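Local coordinates for ABC transporter binding protein AcbH (Actinoplanes, PDB 3OO8) that binds beta-D-galactopyranose as the extracellular solute receptor of a bacterial ABC transporter, with an exclusive preference for that sugar, at residues Y77-F89 with D301-A315. The protein carries 2 engineered substitutions. Sequence-based numbering, arbitrary orientation.
Sequences YLQGTPDSLATWF and DGFILPKKGKNAAAA
Lys-308 reaches the end of helix 67-79 with its ammonium group. Its chain bends at the third torsion (chi3 80°), which turns NZ back onto two carbonyls. NZ donates a hydrogen bond to Gly-80 O at 2.8 Å, in the carbonyl plane and on a lone pair. It donates a second to Gln-79 O, with NZ 3.0 Å from that O and above the carbonyl plane. Next to this, the Pro-82 and Pro-306 rings lie alongside and run opposite ways, CG of Pro-82 lying 3.5 Å from CB of Pro-306. Leu-78 crosses Pro-306 at about a right angle and touches it through CD2. Ser-84 OG donates to Lys-310 O at 2.8 Å. Leu-85 meets helix 312-322, its CG 3.6 Å from Ala-315 CB.

Strands 85-89 and 301-304 run antiparallel, with Ala-86/Ile-304 and Trp-88/Gly-302 as hydrogen-bonded pairs. Ile-304 CD1 packs on Trp-88 CB at 3.9 Å and lies oblique to the indole ring. On the face that carries Thr-87 and Phe-303, Thr-87 CG2 lies 3.7 Å from Phe-303 CE1. Asp-301 ends the pairing beside Phe-89; OD2 hydrogen-bonds to Tyr-138 and OD1 forms a salt bridge with Arg-373, a galactose-binding residue.

The chemistry is thus divided. Backbone bonds join the strands; proline packing and the Ser-84 bond join the loops. The lysine's charge would suit the carbonyls of Gln-79, the last helical residue, and Gly-80, just after it. At the far end, Asp-301 links the sheet to the sugar site.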
loop_
_atom_site.group_PDB
_atom_site.type_symbol
_atom_site.label_atom_id
_atom_site.label_comp_id
_atom_site.label_asym_id
_atom_site.label_seq_id
_atom_site.Cartn_x
_atom_site.Cartn_y
_atom_site.Cartn_z
ATOM N N TYR A 77 8.720 4.404 21.921
ATOM C CA TYR A 77 9.551 3.205 21.831
ATOM C C TYR A 77 10.951 3.487 21.299
ATOM O O TYR A 77 11.945 3.051 21.888
ATOM C CB TYR A 77 8.828 2.154 20.992
ATOM C CG TYR A 77 9.673 0.962 20.559
ATOM C CD1 TYR A 77 9.863 -0.134 21.399
ATOM C CD2 TYR A 77 10.219 0.916 19.275
ATOM C CE1 TYR A 77 10.638 -1.237 20.984
ATOM C CE2 TYR A 77 10.958 -0.183 18.856
ATOM C CZ TYR A 77 11.164 -1.252 19.708
ATOM O OH TYR A 77 11.898 -2.351 19.262
ATOM N N LEU A 78 11.041 4.226 20.193
ATOM C CA LEU A 78 12.324 4.558 19.604
ATOM C C LEU A 78 13.139 5.474 20.515
ATOM O O LEU A 78 14.373 5.449 20.510
ATOM C CB LEU A 78 12.103 5.248 18.249
ATOM C CG LEU A 78 11.518 4.306 17.187
ATOM C CD1 LEU A 78 11.085 5.079 15.955
ATOM C CD2 LEU A 78 12.544 3.228 16.824
ATOM N N GLN A 79 12.453 6.284 21.310
ATOM C CA GLN A 79 13.178 7.239 22.161
ATOM C C GLN A 79 13.626 6.661 23.493
ATOM O O GLN A 79 14.451 7.263 24.180
ATOM C CB GLN A 79 12.341 8.497 22.361
ATOM C CG GLN A 79 12.064 9.180 21.037
ATOM C CD GLN A 79 11.327 10.480 21.178
ATOM O OE1 GLN A 79 11.885 11.469 21.646
ATOM N NE2 GLN A 79 10.075 10.502 20.733
ATOM N N GLY A 80 13.098 5.493 23.848
ATOM C CA GLY A 80 13.435 4.835 25.097
ATOM C C GLY A 80 14.621 3.900 25.000
ATOM O O GLY A 80 15.770 4.330 24.852
ATOM N N THR A 81 14.340 2.611 25.092
ATOM C CA THR A 81 15.382 1.594 25.016
ATOM C C THR A 81 14.878 0.519 24.038
ATOM O O THR A 81 14.537 -0.595 24.438
ATOM C CB THR A 81 15.674 1.003 26.410
ATOM O OG1 THR A 81 14.479 0.437 26.946
ATOM C CG2 THR A 81 16.152 2.101 27.380
ATOM N N PRO A 82 14.829 0.864 22.750
ATOM C CA PRO A 82 14.271 -0.044 21.729
ATOM C C PRO A 82 15.126 -1.297 21.511
ATOM O O PRO A 82 16.272 -1.400 21.991
ATOM C CB PRO A 82 14.240 0.848 20.485
ATOM C CG PRO A 82 15.470 1.716 20.661
ATOM C CD PRO A 82 15.352 2.095 22.141
ATOM N N ASP A 83 14.561 -2.243 20.770
ATOM C CA ASP A 83 15.258 -3.476 20.381
ATOM C C ASP A 83 16.279 -3.158 19.293
ATOM O O ASP A 83 16.298 -2.039 18.754
ATOM C CB ASP A 83 14.228 -4.492 19.885
ATOM C CG ASP A 83 13.208 -4.809 20.941
ATOM O OD1 ASP A 83 13.550 -5.545 21.896
ATOM O OD2 ASP A 83 12.070 -4.316 20.831
ATOM N N SER A 84 17.087 -4.156 18.928
ATOM C CA SER A 84 18.187 -3.967 17.984
ATOM C C SER A 84 17.705 -3.647 16.574
ATOM O O SER A 84 18.391 -2.971 15.782
ATOM C CB SER A 84 19.008 -5.266 17.897
ATOM O OG SER A 84 19.507 -5.671 19.173
ATOM N N LEU A 85 16.575 -4.270 16.253
ATOM C CA LEU A 85 15.859 -4.122 14.997
ATOM C C LEU A 85 14.382 -4.051 15.333
ATOM O O LEU A 85 13.967 -4.500 16.390
ATOM C CB LEU A 85 16.057 -5.384 14.125
ATOM C CG LEU A 85 17.469 -5.486 13.563
ATOM C CD1 LEU A 85 17.686 -6.733 12.711
ATOM C CD2 LEU A 85 17.771 -4.222 12.721
ATOM N N ALA A 86 13.595 -3.478 14.429
ATOM C CA ALA A 86 12.147 -3.479 14.597
ATOM C C ALA A 86 11.349 -3.546 13.295
ATOM O O ALA A 86 11.797 -3.154 12.245
ATOM C CB ALA A 86 11.714 -2.240 15.438
ATOM N N THR A 87 10.152 -4.082 13.377
ATOM C CA THR A 87 9.248 -4.039 12.269
ATOM C C THR A 87 8.684 -2.646 12.032
ATOM O O THR A 87 8.258 -1.985 12.972
ATOM C CB THR A 87 8.025 -4.894 12.602
ATOM O OG1 THR A 87 7.507 -4.539 13.899
ATOM C CG2 THR A 87 8.415 -6.383 12.605
ATOM N N TRP A 88 8.656 -2.205 10.780
ATOM C CA TRP A 88 7.970 -0.949 10.484
ATOM C C TRP A 88 7.506 -0.998 9.026
ATOM O O TRP A 88 7.314 -2.072 8.472
ATOM C CB TRP A 88 8.851 0.290 10.810
ATOM C CG TRP A 88 8.013 1.542 10.901
ATOM C CD1 TRP A 88 8.105 2.665 10.117
ATOM C CD2 TRP A 88 6.918 1.768 11.798
ATOM N NE1 TRP A 88 7.127 3.564 10.472
ATOM C CE2 TRP A 88 6.381 3.041 11.491
ATOM C CE3 TRP A 88 6.321 1.013 12.812
ATOM C CZ2 TRP A 88 5.267 3.569 12.167
ATOM C CZ3 TRP A 88 5.217 1.566 13.513
ATOM C CH2 TRP A 88 4.717 2.821 13.168
ATOM N N PHE A 89 7.354 0.150 8.378
ATOM C CA PHE A 89 6.892 0.142 6.981
ATOM C C PHE A 89 7.214 1.489 6.343
ATOM O O PHE A 89 7.460 2.486 7.042
ATOM C CB PHE A 89 5.379 -0.128 6.950
ATOM C CG PHE A 89 4.600 0.677 7.965
ATOM C CD1 PHE A 89 4.186 1.990 7.699
ATOM C CD2 PHE A 89 4.264 0.111 9.184
ATOM C CE1 PHE A 89 3.451 2.713 8.635
ATOM C CE2 PHE A 89 3.552 0.833 10.121
ATOM C CZ PHE A 89 3.155 2.125 9.861
ATOM N N ASP A 301 5.815 -3.357 3.764
ATOM C CA ASP A 301 6.257 -3.586 5.129
ATOM C C ASP A 301 7.753 -3.919 5.130
ATOM O O ASP A 301 8.250 -4.511 4.169
ATOM C CB ASP A 301 5.494 -4.736 5.784
ATOM C CG ASP A 301 4.043 -4.387 6.101
ATOM O OD1 ASP A 301 3.597 -3.244 5.834
ATOM O OD2 ASP A 301 3.308 -5.280 6.591
ATOM N N GLY A 302 8.451 -3.577 6.204
ATOM C CA GLY A 302 9.882 -3.897 6.274
ATOM C C GLY A 302 10.411 -3.755 7.676
ATOM O O GLY A 302 9.682 -3.977 8.646
ATOM N N PHE A 303 11.695 -3.420 7.776
ATOM C CA PHE A 303 12.383 -3.393 9.068
ATOM C C PHE A 303 13.312 -2.205 9.139
ATOM O O PHE A 303 13.829 -1.749 8.111
ATOM C CB PHE A 303 13.188 -4.683 9.253
ATOM C CG PHE A 303 12.334 -5.894 9.070
ATOM C CD1 PHE A 303 11.595 -6.370 10.127
ATOM C CD2 PHE A 303 12.227 -6.502 7.812
ATOM C CE1 PHE A 303 10.716 -7.453 9.948
ATOM C CE2 PHE A 303 11.362 -7.601 7.613
ATOM C CZ PHE A 303 10.620 -8.088 8.695
ATOM N N ILE A 304 13.451 -1.708 10.361
ATOM C CA ILE A 304 14.315 -0.568 10.653
ATOM C C ILE A 304 15.291 -0.913 11.778
ATOM O O ILE A 304 15.114 -1.887 12.528
ATOM C CB ILE A 304 13.504 0.653 11.118
ATOM C CG1 ILE A 304 12.687 0.295 12.380
ATOM C CG2 ILE A 304 12.662 1.179 9.954
ATOM C CD1 ILE A 304 11.846 1.453 12.963
ATOM N N LEU A 305 16.325 -0.080 11.887
ATOM C CA LEU A 305 17.355 -0.227 12.920
ATOM C C LEU A 305 17.331 0.989 13.870
ATOM O O LEU A 305 17.886 2.057 13.528
ATOM C CB LEU A 305 18.716 -0.321 12.230
ATOM C CG LEU A 305 19.880 -1.042 12.965
ATOM C CD1 LEU A 305 21.062 -1.305 12.000
ATOM C CD2 LEU A 305 20.329 -0.277 14.233
ATOM N N PRO A 306 16.695 0.850 15.041
ATOM C CA PRO A 306 16.577 1.981 15.979
ATOM C C PRO A 306 17.944 2.490 16.386
ATOM O O PRO A 306 18.804 1.687 16.759
ATOM C CB PRO A 306 15.863 1.362 17.175
ATOM C CG PRO A 306 14.955 0.289 16.528
ATOM C CD PRO A 306 15.905 -0.305 15.500
ATOM N N LYS A 307 18.168 3.794 16.242
ATOM C CA LYS A 307 19.472 4.353 16.654
ATOM C C LYS A 307 19.845 3.973 18.089
ATOM O O LYS A 307 21.017 3.685 18.365
ATOM C CB LYS A 307 19.529 5.880 16.491
ATOM C CG LYS A 307 20.916 6.450 16.830
ATOM C CD LYS A 307 21.012 7.957 16.674
ATOM C CE LYS A 307 21.118 8.400 15.220
ATOM N NZ LYS A 307 21.098 9.900 15.069
ATOM N N LYS A 308 18.865 3.967 18.988
ATOM C CA LYS A 308 19.079 3.661 20.410
ATOM C C LYS A 308 19.120 2.166 20.693
ATOM O O LYS A 308 19.328 1.735 21.841
ATOM C CB LYS A 308 18.071 4.392 21.312
ATOM C CG LYS A 308 18.170 5.907 21.290
ATOM C CD LYS A 308 17.344 6.521 22.432
ATOM C CE LYS A 308 18.110 6.436 23.753
ATOM N NZ LYS A 308 17.274 6.691 24.965
ATOM N N GLY A 309 18.941 1.358 19.647
ATOM C CA GLY A 309 19.052 -0.089 19.817
ATOM C C GLY A 309 20.489 -0.493 20.091
ATOM O O GLY A 309 21.431 0.263 19.821
ATOM N N LYS A 310 20.664 -1.695 20.629
ATOM C CA LYS A 310 21.992 -2.212 20.899
ATOM C C LYS A 310 22.452 -3.227 19.864
ATOM O O LYS A 310 21.643 -3.792 19.133
ATOM C CB LYS A 310 22.048 -2.778 22.321
ATOM C CG LYS A 310 21.717 -1.668 23.335
ATOM C CD LYS A 310 21.963 -2.061 24.775
ATOM C CE LYS A 310 21.739 -0.861 25.703
ATOM N NZ LYS A 310 22.445 0.426 25.358
ATOM N N ASN A 311 23.762 -3.441 19.791
ATOM C CA ASN A 311 24.334 -4.443 18.912
ATOM C C ASN A 311 24.056 -4.202 17.428
ATOM O O ASN A 311 23.599 -5.095 16.701
ATOM C CB ASN A 311 23.922 -5.850 19.360
ATOM C CG ASN A 311 24.935 -6.892 18.958
ATOM O OD1 ASN A 311 25.944 -6.572 18.326
ATOM N ND2 ASN A 311 24.657 -8.147 19.283
ATOM N N ALA A 312 24.347 -2.991 16.962
ATOM C CA ALA A 312 24.072 -2.613 15.571
ATOM C C ALA A 312 24.756 -3.475 14.531
ATOM O O ALA A 312 24.178 -3.756 13.483
ATOM C CB ALA A 312 24.403 -1.112 15.333
ATOM N N ALA A 313 26.008 -3.862 14.782
ATOM C CA ALA A 313 26.747 -4.653 13.801
ATOM C C ALA A 313 26.044 -5.970 13.499
ATOM O O ALA A 313 25.913 -6.355 12.326
ATOM C CB ALA A 313 28.186 -4.908 14.290
ATOM N N ALA A 314 25.593 -6.643 14.558
ATOM C CA ALA A 314 24.923 -7.930 14.401
ATOM C C ALA A 314 23.565 -7.704 13.753
ATOM O O ALA A 314 23.110 -8.507 12.920
ATOM C CB ALA A 314 24.772 -8.643 15.753
ATOM N N ALA A 315 22.939 -6.586 14.116
ATOM C CA ALA A 315 21.584 -6.277 13.558
ATOM C C ALA A 315 21.700 -6.086 12.047
ATOM O O ALA A 315 20.836 -6.504 11.272
ATOM C CB ALA A 315 21.008 -5.013 14.215
HETATM O O HOH W 1 16.045 4.790 18.454
HETATM O O HOH W 2 18.571 -3.033 21.697
HETATM O O HOH W 3 18.121 -0.011 23.712
HETATM O O HOH W 4 20.881 -2.028 17.020
#